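Local coordinates for peptidoglycan synthetase penicillin-binding protein 3 (Bifidobacterium adolescentis, PDB 4YE5) that probably binds penicillin and, as a membrane-bound member of the transpeptidase family, probably cross-links peptidoglycan during cell-wall synthesis, at residues A[29-34]-A[46-51]; A[161-166]-A[172-177]; A[292-297]-A[337-342]. One frame throughout, in Å; residues are numbered along the deposited sequence.

Contact 1 of 3, residues A[29-34]-A[46-51]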
# COMPACT_ATOMS: atom_id res chain seq x y z
N LYS A 29 11.79 15.71 20.48
CA LYS A 29 11.09 14.75 19.63
C LYS A 29 11.31 15.02 18.14
O LYS A 29 11.16 16.15 17.69
CB LYS A 29 9.59 14.70 19.95
CG LYS A 29 8.83 13.84 18.95
CD LYS A 29 7.60 13.17 19.55
CE LYS A 29 7.07 12.10 18.60
NZ LYS A 29 6.36 11.04 19.37
N ALA A 30 11.71 13.99 17.39
CA ALA A 30 11.82 14.09 15.94
C ALA A 30 10.44 14.36 15.32
O ALA A 30 9.44 13.80 15.77
CB ALA A 30 12.42 12.80 15.35
N ARG A 31 10.39 15.21 14.30
CA ARG A 31 9.15 15.46 13.57
C ARG A 31 8.92 14.40 12.50
O ARG A 31 9.86 13.99 11.79
CB ARG A 31 9.15 16.85 12.93
CG ARG A 31 9.47 17.98 13.93
CD ARG A 31 9.70 19.31 13.22
NE ARG A 31 8.57 19.69 12.38
CZ ARG A 31 8.63 20.54 11.37
NH1 ARG A 31 9.79 21.13 11.06
NH2 ARG A 31 7.54 20.82 10.66
N ARG A 32 7.68 13.95 12.38
CA ARG A 32 7.36 12.88 11.44
C ARG A 32 7.48 13.33 9.99
O ARG A 32 7.04 14.42 9.63
CB ARG A 32 5.96 12.35 11.73
CG ARG A 32 5.66 11.03 11.02
CD ARG A 32 4.36 10.43 11.51
NE ARG A 32 4.13 9.12 10.90
CZ ARG A 32 4.69 8.00 11.33
NH1 ARG A 32 5.52 8.03 12.38
NH2 ARG A 32 4.42 6.85 10.71
N GLY A 33 8.07 12.49 9.15
CA GLY A 33 8.17 12.78 7.73
C GLY A 33 6.84 12.73 6.99
O GLY A 33 5.83 12.29 7.53
N LYS A 34 6.85 13.21 5.76
CA LYS A 34 5.64 13.22 4.94
C LYS A 34 5.50 11.93 4.12
O LYS A 34 6.47 11.19 3.90
CB LYS A 34 5.62 14.41 3.97
CG LYS A 34 5.98 15.78 4.56
CD LYS A 34 5.77 16.87 3.51
CE LYS A 34 6.87 17.95 3.54
NZ LYS A 34 7.13 18.51 4.89
N SER A 46 2.49 16.03 9.27
CA SER A 46 2.24 16.39 10.66
C SER A 46 2.28 17.91 10.85
O SER A 46 2.98 18.62 10.14
CB SER A 46 3.27 15.70 11.56
OG SER A 46 3.16 14.28 11.49
N VAL A 47 1.50 18.39 11.81
CA VAL A 47 1.45 19.80 12.15
C VAL A 47 2.45 20.08 13.26
O VAL A 47 2.36 19.48 14.33
CB VAL A 47 0.05 20.18 12.70
CG1 VAL A 47 -0.09 21.69 12.83
CG2 VAL A 47 -1.05 19.61 11.79
N GLU A 48 3.41 20.96 13.01
CA GLU A 48 4.38 21.32 14.05
C GLU A 48 3.81 22.33 15.04
O GLU A 48 3.85 23.53 14.79
CB GLU A 48 5.69 21.83 13.45
CG GLU A 48 6.79 21.96 14.51
CD GLU A 48 7.99 22.77 14.05
OE1 GLU A 48 8.06 23.11 12.85
OE2 GLU A 48 8.87 23.09 14.89
N ARG A 49 3.26 21.84 16.15
CA ARG A 49 2.82 22.67 17.26
C ARG A 49 3.38 22.05 18.54
O ARG A 49 3.83 20.89 18.53
CB ARG A 49 1.30 22.74 17.35
CG ARG A 49 0.60 23.08 16.04
CD ARG A 49 0.94 24.49 15.56
NE ARG A 49 0.20 25.50 16.31
CZ ARG A 49 -0.20 26.66 15.79
NH1 ARG A 49 0.08 26.96 14.53
NH2 ARG A 49 -0.88 27.52 16.55
N TYR A 50 3.32 22.79 19.65
CA TYR A 50 3.95 22.35 20.89
C TYR A 50 3.08 22.56 22.11
O TYR A 50 2.30 23.51 22.17
CB TYR A 50 5.28 23.07 21.09
CG TYR A 50 6.29 22.74 20.03
CD1 TYR A 50 7.10 21.62 20.16
CD2 TYR A 50 6.44 23.53 18.90
CE1 TYR A 50 8.03 21.30 19.20
CE2 TYR A 50 7.38 23.21 17.92
CZ TYR A 50 8.17 22.09 18.08
OH TYR A 50 9.12 21.74 17.13
N THR A 51 3.20 21.67 23.08
CA THR A 51 2.68 21.98 24.40
C THR A 51 3.86 22.44 25.26
O THR A 51 4.90 21.77 25.31
CB THR A 51 1.98 20.77 25.04
OG1 THR A 51 0.93 20.33 24.16
CG2 THR A 51 1.36 21.16 26.36
O HOH W 1 5.21 15.62 8.17

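Contact 2 of 3, residues A[161-166]-A[172-177]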
# COMPACT_ATOMS: atom_id res chain seq x y z
N GLY A 161 -3.53 4.40 6.13
CA GLY A 161 -3.62 3.93 7.49
C GLY A 161 -3.81 5.08 8.47
O GLY A 161 -4.76 5.87 8.32
N GLY A 162 -2.91 5.18 9.45
CA GLY A 162 -3.03 6.22 10.46
C GLY A 162 -1.97 6.08 11.56
O GLY A 162 -1.24 5.09 11.60
N VAL A 163 -1.89 7.09 12.42
CA VAL A 163 -0.98 7.05 13.57
C VAL A 163 -1.75 7.11 14.90
O VAL A 163 -2.89 7.56 14.95
CB VAL A 163 0.03 8.21 13.51
CG1 VAL A 163 0.84 8.17 12.21
CG2 VAL A 163 -0.69 9.55 13.64
N ASP A 164 -1.13 6.65 15.99
CA ASP A 164 -1.77 6.79 17.30
C ASP A 164 -1.48 8.17 17.91
O ASP A 164 -0.84 9.00 17.28
CB ASP A 164 -1.38 5.64 18.25
CG ASP A 164 0.10 5.64 18.61
OD1 ASP A 164 0.82 6.63 18.36
OD2 ASP A 164 0.55 4.60 19.14
N ALA A 165 -1.96 8.42 19.14
CA ALA A 165 -1.78 9.75 19.76
C ALA A 165 -0.32 10.14 19.99
O ALA A 165 -0.01 11.32 20.16
CB ALA A 165 -2.57 9.86 21.07
N ASP A 166 0.58 9.16 19.99
CA ASP A 166 2.01 9.40 20.10
C ASP A 166 2.69 9.57 18.74
O ASP A 166 3.92 9.66 18.66
CB ASP A 166 2.67 8.24 20.85
CG ASP A 166 2.07 8.01 22.23
OD1 ASP A 166 1.66 9.00 22.87
OD2 ASP A 166 2.01 6.84 22.66
N GLY A 172 -1.49 0.54 7.74
CA GLY A 172 -1.18 1.00 6.39
C GLY A 172 0.27 1.40 6.20
O GLY A 172 1.16 0.87 6.84
N ILE A 173 0.48 2.32 5.27
CA ILE A 173 1.82 2.80 4.95
C ILE A 173 2.51 3.48 6.17
O ILE A 173 3.72 3.36 6.35
CB ILE A 173 1.74 3.74 3.74
CG1 ILE A 173 1.34 2.91 2.50
CG2 ILE A 173 3.08 4.43 3.50
CD1 ILE A 173 0.97 3.73 1.34
N GLU A 174 1.71 4.14 7.01
CA GLU A 174 2.25 4.78 8.23
C GLU A 174 2.99 3.75 9.08
O GLU A 174 4.05 4.03 9.63
CB GLU A 174 1.12 5.41 9.06
CG GLU A 174 0.40 6.57 8.37
CD GLU A 174 1.14 7.90 8.53
OE1 GLU A 174 2.34 7.91 8.88
OE2 GLU A 174 0.50 8.96 8.31
N GLN A 175 2.44 2.55 9.15
CA GLN A 175 3.05 1.50 9.94
C GLN A 175 4.23 0.89 9.20
O GLN A 175 5.31 0.72 9.76
CB GLN A 175 2.01 0.41 10.25
CG GLN A 175 2.61 -0.87 10.84
CD GLN A 175 1.55 -1.91 11.15
OE1 GLN A 175 0.36 -1.59 11.21
NE2 GLN A 175 1.96 -3.16 11.33
N MSE A 176 4.02 0.54 7.94
CA MSE A 176 5.09 -0.10 7.17
C MSE A 176 6.35 0.75 7.08
O MSE A 176 7.46 0.23 7.14
CB MSE A 176 4.62 -0.39 5.75
CG MSE A 176 5.64 -1.12 4.95
SE MSE A 176 4.85 -1.59 3.24
CE MSE A 176 5.23 0.05 2.37
N GLU A 177 6.17 2.05 6.89
CA GLU A 177 7.30 2.96 6.71
C GLU A 177 7.60 3.73 8.01
O GLU A 177 8.24 4.77 7.97
CB GLU A 177 6.97 3.96 5.60
CG GLU A 177 6.88 3.28 4.23
CD GLU A 177 8.16 2.58 3.89
OE1 GLU A 177 9.20 3.28 3.83
OE2 GLU A 177 8.14 1.34 3.75

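Contact 3 of 3, residues A[292-297]-A[337-342]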
# COMPACT_ATOMS: atom_id res chain seq x y z
N LEU A 292 -1.50 -19.59 -16.05
CA LEU A 292 -0.29 -20.11 -15.40
C LEU A 292 -0.00 -21.55 -15.79
O LEU A 292 1.15 -21.90 -16.10
CB LEU A 292 -0.40 -20.03 -13.87
CG LEU A 292 -0.94 -18.75 -13.21
CD1 LEU A 292 -0.52 -18.71 -11.76
CD2 LEU A 292 -0.50 -17.51 -13.94
N ALA A 293 -1.03 -22.40 -15.76
CA ALA A 293 -0.81 -23.83 -16.05
C ALA A 293 -0.43 -24.06 -17.51
O ALA A 293 0.43 -24.89 -17.83
CB ALA A 293 -2.04 -24.67 -15.68
N MSE A 294 -1.10 -23.33 -18.40
CA MSE A 294 -0.86 -23.46 -19.85
C MSE A 294 0.51 -22.95 -20.24
O MSE A 294 1.17 -23.52 -21.11
CB MSE A 294 -1.92 -22.70 -20.65
CG MSE A 294 -1.81 -22.92 -22.17
SE MSE A 294 -3.22 -22.05 -23.21
CE MSE A 294 -4.72 -23.09 -22.56
N SER A 295 0.92 -21.84 -19.63
CA SER A 295 2.27 -21.35 -19.82
C SER A 295 3.27 -22.47 -19.53
O SER A 295 4.25 -22.66 -20.28
CB SER A 295 2.55 -20.14 -18.93
OG SER A 295 1.80 -19.02 -19.37
N GLY A 296 3.01 -23.22 -18.46
CA GLY A 296 3.84 -24.36 -18.08
C GLY A 296 3.86 -25.44 -19.16
O GLY A 296 4.91 -25.98 -19.50
N MSE A 297 2.69 -25.75 -19.72
CA MSE A 297 2.58 -26.76 -20.76
C MSE A 297 3.40 -26.42 -21.99
O MSE A 297 4.06 -27.28 -22.58
CB MSE A 297 1.12 -26.95 -21.19
CG MSE A 297 0.24 -27.50 -20.10
SE MSE A 297 -1.58 -27.53 -20.72
CE MSE A 297 -2.42 -27.91 -19.00
N GLY A 337 -7.72 -21.97 -27.97
CA GLY A 337 -9.18 -21.94 -27.82
C GLY A 337 -9.66 -22.48 -26.48
O GLY A 337 -10.67 -22.02 -25.94
N ILE A 338 -8.96 -23.47 -25.93
CA ILE A 338 -9.29 -23.97 -24.59
C ILE A 338 -9.18 -22.83 -23.56
O ILE A 338 -10.01 -22.72 -22.64
CB ILE A 338 -8.41 -25.19 -24.21
CG1 ILE A 338 -8.92 -26.45 -24.94
CG2 ILE A 338 -8.39 -25.41 -22.68
CD1 ILE A 338 -7.91 -27.58 -25.07
N LEU A 339 -8.17 -21.99 -23.72
CA LEU A 339 -8.01 -20.81 -22.87
C LEU A 339 -9.17 -19.83 -23.10
O LEU A 339 -9.84 -19.39 -22.16
CB LEU A 339 -6.68 -20.08 -23.16
CG LEU A 339 -6.46 -18.86 -22.24
CD1 LEU A 339 -6.28 -19.29 -20.76
CD2 LEU A 339 -5.34 -17.90 -22.70
N GLU A 340 -9.38 -19.49 -24.37
CA GLU A 340 -10.39 -18.52 -24.76
C GLU A 340 -11.80 -18.93 -24.30
O GLU A 340 -12.62 -18.09 -23.90
CB GLU A 340 -10.38 -18.37 -26.28
CG GLU A 340 -11.45 -17.45 -26.80
CD GLU A 340 -12.14 -18.00 -28.03
OE1 GLU A 340 -11.84 -19.15 -28.43
OE2 GLU A 340 -13.00 -17.28 -28.59
N GLN A 341 -12.07 -20.23 -24.35
CA GLN A 341 -13.39 -20.75 -23.98
C GLN A 341 -13.48 -21.15 -22.51
O GLN A 341 -14.49 -21.67 -22.08
CB GLN A 341 -13.74 -21.94 -24.87
CG GLN A 341 -13.75 -21.59 -26.37
CD GLN A 341 -15.08 -21.01 -26.81
OE1 GLN A 341 -16.01 -20.89 -26.01
NE2 GLN A 341 -15.18 -20.65 -28.08
N SER A 342 -12.41 -20.90 -21.75
CA SER A 342 -12.41 -21.25 -20.33
C SER A 342 -12.76 -22.73 -20.09
O SER A 342 -13.48 -23.06 -19.17
CB SER A 342 -13.39 -20.36 -19.54
OG SER A 342 -13.12 -18.98 -19.75

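Contact 1 of 3, residues A[29-34]-A[46-51]
R31 and E48 carry the charged part of this contact, with the glutamate tip laid over a face of the guanidinium. From CB the arginine chain sets out with CG anti to its own carbonyl carbon (chi1 -53°), and it bends at chi3, which brings the head round to E48. CD is the first atom to meet the glutamate, 3.9 Å from E48 CD. NE follows over the glutamate stem, with CG of E48 3.6 Å from R31 NE. At the head, E48 OE1 stands 3.0 Å from R31 CZ, directly above the centre of the plane. NH1 of R31 is 3.2 Å from the same OE1, while R31 NH2 also lies over E48 CB at 3.5 Å. The two chains cross at about a right angle, and the guanidinium and carboxylate planes differ by 30°. None of the N-H groups aims at the oxygen, which makes this a salt bridge of charge alone. The second carboxylate oxygen is gripped differently: Y50 OH donates to E48 OE2 over 2.6 Å, reaching its anti side 18° out of plane. Beside this pair R32 passes S46, whose OG comes within 3.4 Å of R32 CB; that hydroxyl is hydrogen-bonded to R148, while the R32 guanidinium forms a salt bridge with E174. One water joins the backbones, donating to R32 O and accepting from S46 N. The loop 29-34 is thus tied across to the chain leading into strand 50-54, within the range of the dimerisation domain, by a surface contact. The coupling of R31 to E48 is therefore electrostatic and without directional constraint, whereas OE2 of the carboxylate is fixed by its tyrosine bond.

Contact 2 of 3, residues A[161-166]-A[172-177]
G161 meets G172 backbone against backbone, their CA atoms 4.0 Å apart. G161 is the first residue past helix 157-160 and has positive phi (88°); with no side chain on either glycine, the two main chains can approach this closely. At G162 the partner changes to E174. The carbonyl oxygen of G162 lies 3.5 Å from E174 CB, and G162 N is 3.7 Å from E174 CG, so the stem of the glutamate runs along the main chain of G162. V163 then offers CG1, which is 3.7 Å from E174 CD and thus packs against the carboxylate carbon. The bend of E174 at chi2 (-83°) turns its carboxylate along the segment to that methyl. The charge itself is met elsewhere: OE2 takes Y150 OH and R148, and OE1 takes R32, so this buried carboxylate has three polar partners. Further on, D164 OD1 accepts from K168 N and, weakly, from D166 N, bracing the turn of the hairpin. That hairpin pairs strand 162-163 with 169-171 and is followed by helix 172-176, in which M176 N bonds to G172 O. Backbone bonds between I173 and L159 and between E174 and L160 tie this helix to helix 157-160, while I173 packs on I35 and L217, facing strands 35-36 and 214-217.

Contact 3 of 3, residues A[292-297]-A[337-342]
Apolar packing makes up the whole of this contact, and M294, a selenomethionine, reaches across to L339 and I338. Its chain leaves helix 290-299 extended through chi1 (-174°, CG anti to the backbone N) and chi2, and bends at chi3 (-66°), where the terminal methyl turns onto the facing helix. CE of M294 settles 3.6 Å from L339 CB, and the selenium follows at 4.0 Å from that same L339 CB. The methyl also comes within 3.8 Å of L339 N, so it rests on the root of the leucine and the adjoining backbone rather than on the leucine's branch. I338 adds a looser touch, its CG2 4.3 Å from M294 CE. The CA atoms of M294 and L339 are 8.2 Å apart, a gap bridged by one long side chain. M347 and M461 also lie against M294, and A464 and S468 of helix 455-470 cover L339.

Polar interactions are backbone ones or lead elsewhere. Helix 335-340 ends in a Schellman motif at S342, which has positive phi (54°). L339 O accepts from K486 NZ; S342 OG is weakly hydrogen-bonded to S287 OG, and the backbone O of S342 weakly to K290 NZ. S287 and K290 fit the SxxK motif of penicillin-binding proteins, and S342 sits where their SxN motif would begin, consistent with an active-site border.

Chemically, the contact is nondirectional van der Waals packing, with no polar group of either segment used across it; the polar links to the probable active-site residues are made separately, at the end of helix 335-340.

How the contacts relate
Contacts 1 and 2 form one continuous patch, with centres 14 Å apart and all four segments in the range of the dimerisation domain. R32 NE reaches E174 OE1 at 3.0 Å in a salt bridge, and K29 NZ lies 2.9 Å from D166 O in a probable hydrogen bond, so the loop 29-34 is tied to both segments of contact 2. Contact 3 stands apart in the transpeptidase range: its centre is 54 Å from that of contact 1 and 42 Å from that of contact 2, with nearest atoms about 34 and 23 Å away. It alone adjoins the probable SxxK active site, leaving contacts 1 and 2 as remote structural packing.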